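Local coordinates for dual function macrocyclase-peptidase POPB (Galerina marginata, PDB 5N4B), which removes the N-terminal leader from the amanitin precursor peptide by cutting after proline, then macrocyclizes the released 25-residue intermediate in a second step, at residues F121-D125 and D126-D130; S179-Q183 and A184-Q188; T449-E453 and L454-D458. The protein carries 1 engineered substitution. All coordinates share one frame; numbering follows the deposited sequence.

Interaction 1: residues F121-D125 and D126-D130; sequences FSKGD and DNVGD
N127 and K123 illustrate how a side chain can brace the start of a short helix from the flank. The N127 amide reaches back so that ND2 meets K123 O at 2.8 Å; the bond is almost straight (172°), approaches nearly end-on to the carbonyl and lies in the amide plane. With CG anti to its carbonyl carbon (chi1 -72°), N127 directs the amide back toward the preceding turn.

The backbone bonds are more bent, and most are weak. G124, at the N-cap, offers its oxygen to N127 N at 2.9 Å, from above the carbonyl plane, and weakly to V128 N. D125 O likewise accepts weak bonds from V128 N and, at 2.9 Å, from G129 N, where the helix ends. The positive phi of G124 (103°) is the kind of conformation that glycine readily adopts.

Apolar contact comes from V128, whose branches diverge: CG1 lies 3.8 Å from K123 CB, whereas CG2 approaches F121 CD1 obliquely at 4.2 Å.

This turn leads from strand 109-113 into strand 129-133, the outer edge of the first propeller blade. D125 bonds W98 of strand 96-101 and forms a salt bridge with R447; F121 also packs on strand 443-448, outermost in the last blade.

Interaction 2: residues S179-Q183 and A184-Q188; sequences SPLSQ and ASVAQ
S182 and S185 are a worked example of the capping box, in which two side chains exchange hydrogen bonds with each other's backbone at the first turn of a helix. S182, the N-cap, accepts from S185 N through OG at 2.9 Å. In return S185 OG receives S182 N, also at 2.9 Å and at an N-H...O angle of 162°. Both hydroxyls sit between their own backbone N and carbonyl carbon (chi1 68° in S182 and 77° in S185), a setting that folds each oxygen back toward the main chain. S185 OG also lies 3.2 Å from P180 O.

The next shell is helical and apolar. V186 N bonds S182 O at 3.0 Å, and A187 N follows to Q183 O, so regular i to i+4 pairing starts at the cap itself. Just before the cap, L181 CD1 packs on V186 CG2 at 3.8 Å; this pairing of the residue preceding the N-cap with the one four after it is a hydrophobic staple.

Further out, L181 sets the approach of the chain: its backbone bonds F132 and D134, and its side chain rests on V137, L138 and F133. R175 holds S179 O.

The box gives the amide of S185, which has no preceding helical carbonyl to bond, an acceptor in S182 OG, and the staple sets L181 against V186 beside it; together they probably stabilise this short surface helix at its beginning.

Interaction 3: residues T449-E453 and L454-D458; sequences TKVNE and LDPDD
L454 N turns back to N452 O at 2.8 Å, closing a three-residue ring of backbone around E453. The bond is weak, as is usual in so tight a loop, and the E453 torsions (phi 73°, psi -56°) mark a classic gamma turn. The chain thereby reverses sharply between the two segments. Beyond it, D455 begins a second, gentler bend: D458 N reaches D455 O at 2.9 Å and opens the 3-10 segment 456-458.

Among the side chains, V451 does most of the bridging. With CG1 anti to the carbonyl carbon (chi1 -58°), CG2 falls between the backbone N and the carbonyl carbon and points across the turn. There it stands 3.4 Å from L454 O and 4.0 Å from L454 CB, and meets P456 CD at 3.9 Å. The rest of L454 turns to another surface, lying against P510, L513, T514 and Q517 of helix 510-519. On the other limb, D455 folds its carboxylate over the following backbone, OD1 accepting from D457 N at 3.0 Å, with the donor well out of the carboxylate plane; this is an Asx turn.

Strand 443-448 of the propeller leads into this linker, and strand 459-467 of the hydrolase sheet leaves it. N452 ND2 donates to A78 O and V451 touches Y82, both on the segment by which the chain earlier enters the propeller. A local gamma turn, an Asx turn and a small aliphatic contact thus shape the crossing, with little polar bonding between its own side chains, while most of the leucine packs against the hydrolase domain.

All three interactions are local turns, yet their chemistry follows their place. Interaction 1 is partly buried at the meeting of the first and last propeller blades, and its acidic and aromatic side chains turn outward to other strands. Interaction 2, about 20 Å away between centres, is a surface contact that relies on hydroxyl capping. Interaction 3 is also superficial and has no polar side-chain bond across its turn, but it joins the two domains. Interactions 1 and 3 share a neighbour: strand 443-448 packs against the first and runs directly into the second. Strand 129-133, which interaction 1 leads into, is likewise touched by L181 and S182 of interaction 2.

Interaction 1: residues F121-D125 and D126-D130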
ATOM      1  N   PHE A 121     -28.556  -1.665  -7.750  1.00 19.80           N
ATOM      2  CA  PHE A 121     -28.003  -0.912  -6.636  1.00 19.22           C
ATOM      3  C   PHE A 121     -28.555   0.502  -6.520  1.00 22.69           C
ATOM      4  O   PHE A 121     -28.391   1.120  -5.447  1.00 23.25           O
ATOM      5  CB  PHE A 121     -26.470  -0.930  -6.653  1.00 17.96           C
ATOM      6  CG  PHE A 121     -25.897  -2.253  -6.366  1.00 15.35           C
ATOM      7  CD1 PHE A 121     -25.760  -2.708  -5.072  1.00 15.32           C
ATOM      8  CD2 PHE A 121     -25.469  -3.070  -7.395  1.00 16.35           C
ATOM      9  CE1 PHE A 121     -25.213  -3.910  -4.814  1.00 14.53           C
ATOM     10  CE2 PHE A 121     -24.930  -4.321  -7.165  1.00 16.50           C
ATOM     11  CZ  PHE A 121     -24.792  -4.755  -5.851  1.00 15.87           C
ATOM     12  N   SER A 122     -29.253   0.988  -7.545  1.00 21.92           N
ATOM     13  CA  SER A 122     -29.932   2.279  -7.422  1.00 24.24           C
ATOM     14  C   SER A 122     -31.003   2.254  -6.348  1.00 24.46           C
ATOM     15  O   SER A 122     -31.419   3.325  -5.891  1.00 27.87           O
ATOM     16  CB  SER A 122     -30.540   2.737  -8.764  1.00 31.81           C
ATOM     17  OG  SER A 122     -31.695   1.990  -9.152  1.00 27.78           O
ATOM     18  N   LYS A 123     -31.470   1.083  -5.945  1.00 24.51           N
ATOM     19  CA  LYS A 123     -32.469   0.994  -4.891  1.00 24.67           C
ATOM     20  C   LYS A 123     -31.886   1.205  -3.501  1.00 27.50           C
ATOM     21  O   LYS A 123     -32.642   1.420  -2.550  1.00 27.59           O
ATOM     22  CB  LYS A 123     -33.184  -0.361  -4.949  1.00 29.53           C
ATOM     23  CG  LYS A 123     -34.051  -0.516  -6.201  1.00 30.69           C
ATOM     24  CD  LYS A 123     -34.647  -1.918  -6.278  1.00 39.11           C
ATOM     25  CE  LYS A 123     -35.628  -2.026  -7.433  1.00 52.18           C
ATOM     26  NZ  LYS A 123     -35.350  -3.222  -8.275  1.00 61.88           N
ATOM     27  N   GLY A 124     -30.569   1.173  -3.352  1.00 25.36           N
ATOM     28  CA  GLY A 124     -29.972   1.373  -2.047  1.00 24.05           C
ATOM     29  C   GLY A 124     -29.504   0.077  -1.408  1.00 20.23           C
ATOM     30  O   GLY A 124     -30.209  -0.942  -1.377  1.00 20.84           O
ATOM     31  N   ASP A 125     -28.281   0.124  -0.874  1.00 20.68           N
ATOM     32  CA  ASP A 125     -27.633  -1.061  -0.329  1.00 18.01           C
ATOM     33  C   ASP A 125     -28.490  -1.785   0.719  1.00 19.46           C
ATOM     34  O   ASP A 125     -28.577  -3.013   0.702  1.00 20.15           O
ATOM     35  CB  ASP A 125     -26.291  -0.668   0.259  1.00 17.95           C
ATOM     36  CG  ASP A 125     -25.365  -0.142  -0.799  1.00 18.58           C
ATOM     37  OD1 ASP A 125     -25.579   1.008  -1.271  1.00 20.30           O
ATOM     38  OD2 ASP A 125     -24.455  -0.906  -1.228  1.00 17.13           O
ATOM     39  N   ASP A 126     -29.103  -1.042   1.649  1.00 21.11           N
ATOM     40  CA  ASP A 126     -29.948  -1.657   2.678  1.00 24.12           C
ATOM     41  C   ASP A 126     -31.279  -2.159   2.160  1.00 23.96           C
ATOM     42  O   ASP A 126     -31.944  -2.937   2.843  1.00 30.18           O
ATOM     43  CB  ASP A 126     -30.216  -0.678   3.803  1.00 29.64           C
ATOM     44  CG  ASP A 126     -29.073  -0.597   4.730  1.00 31.86           C
ATOM     45  OD1 ASP A 126     -28.670  -1.662   5.266  1.00 25.95           O
ATOM     46  OD2 ASP A 126     -28.565   0.521   4.916  1.00 35.20           O
ATOM     47  N   ASN A 127     -31.692  -1.719   1.007  1.00 23.56           N
ATOM     48  CA  ASN A 127     -32.895  -2.247   0.404  1.00 26.30           C
ATOM     49  C   ASN A 127     -32.653  -3.484  -0.423  1.00 25.73           C
ATOM     50  O   ASN A 127     -33.607  -4.227  -0.677  1.00 28.82           O
ATOM     51  CB  ASN A 127     -33.532  -1.181  -0.466  1.00 26.90           C
ATOM     52  CG  ASN A 127     -34.168  -0.065   0.362  1.00 33.55           C
ATOM     53  OD1 ASN A 127     -34.781  -0.326   1.390  1.00 33.34           O
ATOM     54  ND2 ASN A 127     -33.981   1.173  -0.068  1.00 36.99           N
ATOM     55  N   VAL A 128     -31.416  -3.723  -0.879  1.00 20.87           N
ATOM     56  CA  VAL A 128     -31.127  -4.887  -1.709  1.00 18.93           C
ATOM     57  C   VAL A 128     -30.258  -5.924  -1.000  1.00 19.11           C
ATOM     58  O   VAL A 128     -30.053  -7.028  -1.542  1.00 19.24           O
ATOM     59  CB  VAL A 128     -30.486  -4.508  -3.058  1.00 19.87           C
ATOM     60  CG1 VAL A 128     -31.377  -3.563  -3.894  1.00 23.45           C
ATOM     61  CG2 VAL A 128     -29.102  -3.910  -2.854  1.00 18.94           C
ATOM     62  N   GLY A 129     -29.748  -5.610   0.193  1.00 18.08           N
ATOM     63  CA  GLY A 129     -28.870  -6.503   0.928  1.00 16.62           C
ATOM     64  C   GLY A 129     -29.087  -6.419   2.414  1.00 15.89           C
ATOM     65  O   GLY A 129     -29.784  -5.522   2.913  1.00 20.54           O
ATOM     66  N   ASP A 130     -28.597  -7.439   3.094  1.00 17.35           N
ATOM     67  CA  ASP A 130     -28.583  -7.488   4.550  1.00 19.77           C
ATOM     68  C   ASP A 130     -27.130  -7.629   4.998  1.00 18.13           C
ATOM     69  O   ASP A 130     -26.260  -8.096   4.252  1.00 16.09           O
ATOM     70  CB  ASP A 130     -29.328  -8.731   5.120  1.00 25.72           C
ATOM     71  CG  ASP A 130     -30.743  -8.954   4.553  1.00 33.10           C
ATOM     72  OD1 ASP A 130     -31.529  -8.028   4.654  1.00 33.94           O
ATOM     73  OD2 ASP A 130     -31.021 -10.066   4.011  1.00 42.49           O
TER

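Interaction 2: residues S179-Q183 and A184-Q188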
ATOM      1  N   SER A 179     -24.176 -17.744   8.733  1.00 19.12           N
ATOM      2  CA  SER A 179     -24.133 -17.270  10.118  1.00 19.44           C
ATOM      3  C   SER A 179     -23.589 -15.848  10.136  1.00 17.00           C
ATOM      4  O   SER A 179     -22.366 -15.650  10.232  1.00 18.75           O
ATOM      5  CB  SER A 179     -23.284 -18.197  10.981  1.00 20.47           C
ATOM      6  OG  SER A 179     -23.242 -17.774  12.329  1.00 28.31           O
ATOM      7  N   PRO A 180     -24.448 -14.842  10.054  1.00 17.73           N
ATOM      8  CA  PRO A 180     -23.958 -13.463  10.034  1.00 16.75           C
ATOM      9  C   PRO A 180     -23.321 -13.052  11.361  1.00 17.59           C
ATOM     10  O   PRO A 180     -23.552 -13.644  12.426  1.00 18.04           O
ATOM     11  CB  PRO A 180     -25.202 -12.624   9.731  1.00 23.25           C
ATOM     12  CG  PRO A 180     -26.327 -13.504   9.755  1.00 29.99           C
ATOM     13  CD  PRO A 180     -25.903 -14.935   9.856  1.00 19.86           C
ATOM     14  N   LEU A 181     -22.433 -12.061  11.274  1.00 16.35           N
ATOM     15  CA  LEU A 181     -21.889 -11.376  12.440  1.00 16.80           C
ATOM     16  C   LEU A 181     -22.365  -9.941  12.318  1.00 16.79           C
ATOM     17  O   LEU A 181     -21.892  -9.188  11.468  1.00 16.48           O
ATOM     18  CB  LEU A 181     -20.359 -11.408  12.488  1.00 16.79           C
ATOM     19  CG  LEU A 181     -19.805 -10.765  13.760  1.00 18.11           C
ATOM     20  CD1 LEU A 181     -20.065 -11.690  14.930  1.00 25.36           C
ATOM     21  CD2 LEU A 181     -18.298 -10.489  13.601  1.00 20.91           C
ATOM     22  N   SER A 182     -23.277  -9.541  13.189  1.00 17.88           N
ATOM     23  CA  SER A 182     -23.865  -8.210  13.159  1.00 19.78           C
ATOM     24  C   SER A 182     -24.163  -7.794  14.583  1.00 22.32           C
ATOM     25  O   SER A 182     -24.086  -8.592  15.507  1.00 18.97           O
ATOM     26  CB  SER A 182     -25.138  -8.225  12.357  1.00 19.57           C
ATOM     27  OG  SER A 182     -26.114  -9.011  13.079  1.00 21.10           O
ATOM     28  N   GLN A 183     -24.505  -6.515  14.761  1.00 21.66           N
ATOM     29  CA  GLN A 183     -24.913  -6.068  16.086  1.00 25.37           C
ATOM     30  C   GLN A 183     -26.090  -6.893  16.597  1.00 21.63           C
ATOM     31  O   GLN A 183     -26.133  -7.262  17.788  1.00 23.47           O
ATOM     32  CB  GLN A 183     -25.345  -4.601  16.038  1.00 28.68           C
ATOM     33  CG  GLN A 183     -24.261  -3.641  15.714  1.00 34.67           C
ATOM     34  CD  GLN A 183     -23.375  -3.415  16.906  1.00 42.62           C
ATOM     35  OE1 GLN A 183     -23.550  -4.041  17.954  1.00 42.99           O
ATOM     36  NE2 GLN A 183     -22.425  -2.506  16.765  1.00 46.11           N
ATOM     37  N   ALA A 184     -27.027  -7.223  15.700  1.00 21.94           N
ATOM     38  CA  ALA A 184     -28.184  -8.019  16.105  1.00 24.25           C
ATOM     39  C   ALA A 184     -27.772  -9.421  16.507  1.00 24.20           C
ATOM     40  O   ALA A 184     -28.186  -9.937  17.552  1.00 25.14           O
ATOM     41  CB  ALA A 184     -29.232  -8.067  14.997  1.00 23.52           C
ATOM     42  N   SER A 185     -26.911 -10.053  15.713  1.00 21.74           N
ATOM     43  CA  SER A 185     -26.570 -11.438  15.990  1.00 21.59           C
ATOM     44  C   SER A 185     -25.796 -11.574  17.273  1.00 22.13           C
ATOM     45  O   SER A 185     -26.004 -12.550  18.011  1.00 25.52           O
ATOM     46  CB  SER A 185     -25.794 -12.053  14.814  1.00 25.91           C
ATOM     47  OG  SER A 185     -24.449 -11.623  14.798  1.00 21.77           O
ATOM     48  N   VAL A 186     -24.905 -10.629  17.586  1.00 21.64           N
ATOM     49  CA  VAL A 186     -24.145 -10.669  18.829  1.00 23.71           C
ATOM     50  C   VAL A 186     -25.080 -10.454  20.020  1.00 26.55           C
ATOM     51  O   VAL A 186     -24.912 -11.076  21.074  1.00 32.14           O
ATOM     52  CB  VAL A 186     -23.003  -9.632  18.799  1.00 24.40           C
ATOM     53  CG1 VAL A 186     -22.327  -9.544  20.123  1.00 32.03           C
ATOM     54  CG2 VAL A 186     -21.964  -9.955  17.694  1.00 28.70           C
ATOM     55  N   ALA A 187     -26.043  -9.541  19.905  1.00 24.37           N
ATOM     56  CA  ALA A 187     -26.964  -9.335  21.026  1.00 26.43           C
ATOM     57  C   ALA A 187     -27.821 -10.571  21.271  1.00 29.14           C
ATOM     58  O   ALA A 187     -28.144 -10.900  22.419  1.00 29.60           O
ATOM     59  CB  ALA A 187     -27.836  -8.137  20.710  1.00 27.29           C
ATOM     60  N   GLN A 188     -28.202 -11.258  20.223  1.00 25.47           N
ATOM     61  CA  GLN A 188     -29.197 -12.316  20.261  1.00 26.72           C
ATOM     62  C   GLN A 188     -28.635 -13.700  20.540  1.00 33.02           C
ATOM     63  O   GLN A 188     -29.412 -14.614  20.847  1.00 32.97           O
ATOM     64  CB  GLN A 188     -30.003 -12.300  18.961  1.00 27.32           C
ATOM     65  CG  GLN A 188     -30.871 -11.072  18.902  1.00 28.34           C
ATOM     66  CD  GLN A 188     -31.382 -10.736  17.524  1.00 36.15           C
ATOM     67  OE1 GLN A 188     -31.353 -11.543  16.616  1.00 49.86           O
ATOM     68  NE2 GLN A 188     -31.852  -9.517  17.375  1.00 35.00           N
TER

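Interaction 3: residues T449-E453 and L454-D458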
ATOM      1  N   THR A 449     -19.814   6.118  -7.687  1.00 11.15           N
ATOM      2  CA  THR A 449     -19.754   6.711  -6.358  1.00 10.63           C
ATOM      3  C   THR A 449     -20.136   8.179  -6.462  1.00 13.60           C
ATOM      4  O   THR A 449     -19.585   8.909  -7.287  1.00 15.22           O
ATOM      5  CB  THR A 449     -18.338   6.541  -5.797  1.00 10.98           C
ATOM      6  OG1 THR A 449     -17.989   5.155  -5.762  1.00 12.31           O
ATOM      7  CG2 THR A 449     -18.241   7.031  -4.365  1.00 13.12           C
ATOM      8  N   LYS A 450     -21.077   8.603  -5.621  1.00 12.70           N
ATOM      9  CA  LYS A 450     -21.554   9.984  -5.560  1.00 12.50           C
ATOM     10  C   LYS A 450     -20.980  10.630  -4.316  1.00 12.06           C
ATOM     11  O   LYS A 450     -21.198  10.146  -3.204  1.00 13.70           O
ATOM     12  CB  LYS A 450     -23.082  10.042  -5.480  1.00 15.57           C
ATOM     13  CG  LYS A 450     -23.831   9.324  -6.575  1.00 24.96           C
ATOM     14  CD  LYS A 450     -23.331   9.716  -7.951  1.00 34.86           C
ATOM     15  CE  LYS A 450     -24.167   9.023  -9.038  1.00 35.80           C
ATOM     16  NZ  LYS A 450     -24.339   7.528  -8.795  1.00 35.59           N
ATOM     17  N   VAL A 451     -20.263  11.725  -4.486  1.00 11.46           N
ATOM     18  CA  VAL A 451     -19.546  12.336  -3.362  1.00 11.24           C
ATOM     19  C   VAL A 451     -20.397  13.411  -2.693  1.00 13.66           C
ATOM     20  O   VAL A 451     -21.580  13.564  -3.026  1.00 14.57           O
ATOM     21  CB  VAL A 451     -18.149  12.785  -3.772  1.00 11.42           C
ATOM     22  CG1 VAL A 451     -17.373  11.575  -4.308  1.00 12.88           C
ATOM     23  CG2 VAL A 451     -18.213  13.940  -4.788  1.00 10.88           C
ATOM     24  N   ASN A 452     -19.824  14.132  -1.739  1.00 12.53           N
ATOM     25  CA  ASN A 452     -20.557  15.116  -0.924  1.00 12.73           C
ATOM     26  C   ASN A 452     -19.876  16.475  -1.024  1.00 13.21           C
ATOM     27  O   ASN A 452     -18.656  16.593  -0.787  1.00 13.69           O
ATOM     28  CB  ASN A 452     -20.607  14.681   0.529  1.00 11.21           C
ATOM     29  CG  ASN A 452     -21.525  15.541   1.362  1.00 14.07           C
ATOM     30  OD1 ASN A 452     -22.634  15.854   0.942  1.00 16.92           O
ATOM     31  ND2 ASN A 452     -21.058  15.950   2.518  1.00 12.48           N
ATOM     32  N   GLU A 453     -20.686  17.484  -1.352  1.00 15.68           N
ATOM     33  CA  GLU A 453     -20.268  18.887  -1.481  1.00 16.83           C
ATOM     34  C   GLU A 453     -19.429  19.153  -2.732  1.00 17.28           C
ATOM     35  O   GLU A 453     -19.825  19.954  -3.601  1.00 18.67           O
ATOM     36  CB  GLU A 453     -19.608  19.415  -0.217  1.00 16.55           C
ATOM     37  CG  GLU A 453     -20.563  19.413   1.037  1.00 16.26           C
ATOM     38  CD  GLU A 453     -20.036  20.222   2.201  1.00 17.36           C
ATOM     39  OE1 GLU A 453     -18.959  20.820   2.095  1.00 18.25           O
ATOM     40  OE2 GLU A 453     -20.679  20.260   3.280  1.00 16.79           O
ATOM     41  N   LEU A 454     -18.345  18.415  -2.875  1.00 14.37           N
ATOM     42  CA  LEU A 454     -17.471  18.484  -4.024  1.00 13.97           C
ATOM     43  C   LEU A 454     -18.226  18.107  -5.288  1.00 13.89           C
ATOM     44  O   LEU A 454     -19.028  17.183  -5.298  1.00 15.60           O
ATOM     45  CB  LEU A 454     -16.369  17.418  -3.889  1.00 20.57           C
ATOM     46  CG  LEU A 454     -15.217  17.658  -2.972  1.00 19.45           C
ATOM     47  CD1 LEU A 454     -14.378  16.406  -2.877  1.00 17.64           C
ATOM     48  CD2 LEU A 454     -14.378  18.897  -3.423  1.00 19.63           C
ATOM     49  N   ASP A 455     -17.854  18.748  -6.389  1.00 13.19           N
ATOM     50  CA  ASP A 455     -18.227  18.266  -7.721  1.00 16.08           C
ATOM     51  C   ASP A 455     -16.939  17.868  -8.429  1.00 15.18           C
ATOM     52  O   ASP A 455     -16.106  18.730  -8.762  1.00 14.18           O
ATOM     53  CB  ASP A 455     -18.980  19.329  -8.518  1.00 14.31           C
ATOM     54  CG  ASP A 455     -19.481  18.820  -9.898  1.00 17.05           C
ATOM     55  OD1 ASP A 455     -19.043  17.756 -10.377  1.00 16.96           O
ATOM     56  OD2 ASP A 455     -20.323  19.540 -10.526  1.00 20.12           O
ATOM     57  N   PRO A 456     -16.732  16.589  -8.674  1.00 13.46           N
ATOM     58  CA  PRO A 456     -15.494  16.177  -9.319  1.00 14.72           C
ATOM     59  C   PRO A 456     -15.229  16.835 -10.653  1.00 13.05           C
ATOM     60  O   PRO A 456     -14.069  16.968 -11.047  1.00 15.40           O
ATOM     61  CB  PRO A 456     -15.667  14.668  -9.449  1.00 16.53           C
ATOM     62  CG  PRO A 456     -16.605  14.289  -8.393  1.00 19.40           C
ATOM     63  CD  PRO A 456     -17.566  15.440  -8.288  1.00 18.17           C
ATOM     64  N   ASP A 457     -16.269  17.254 -11.365  1.00 14.04           N
ATOM     65  CA  ASP A 457     -16.124  17.927 -12.644  1.00 17.42           C
ATOM     66  C   ASP A 457     -15.458  19.286 -12.526  1.00 17.79           C
ATOM     67  O   ASP A 457     -15.035  19.835 -13.547  1.00 18.82           O
ATOM     68  CB  ASP A 457     -17.482  18.161 -13.318  1.00 19.56           C
ATOM     69  CG  ASP A 457     -18.153  16.869 -13.767  1.00 28.76           C
ATOM     70  OD1 ASP A 457     -17.476  15.813 -13.849  1.00 29.32           O
ATOM     71  OD2 ASP A 457     -19.384  16.921 -14.013  1.00 27.76           O
ATOM     72  N   ASP A 458     -15.333  19.825 -11.317  1.00 13.22           N
ATOM     73  CA  ASP A 458     -14.658  21.090 -11.086  1.00 14.55           C
ATOM     74  C   ASP A 458     -13.130  20.969 -11.093  1.00 13.96           C
ATOM     75  O   ASP A 458     -12.447  22.002 -10.948  1.00 16.09           O
ATOM     76  CB  ASP A 458     -15.053  21.707  -9.731  1.00 16.62           C
ATOM     77  CG  ASP A 458     -16.472  22.177  -9.654  1.00 16.95           C
ATOM     78  OD1 ASP A 458     -17.102  22.372 -10.699  1.00 20.81           O
ATOM     79  OD2 ASP A 458     -16.983  22.382  -8.513  1.00 18.64           O
TER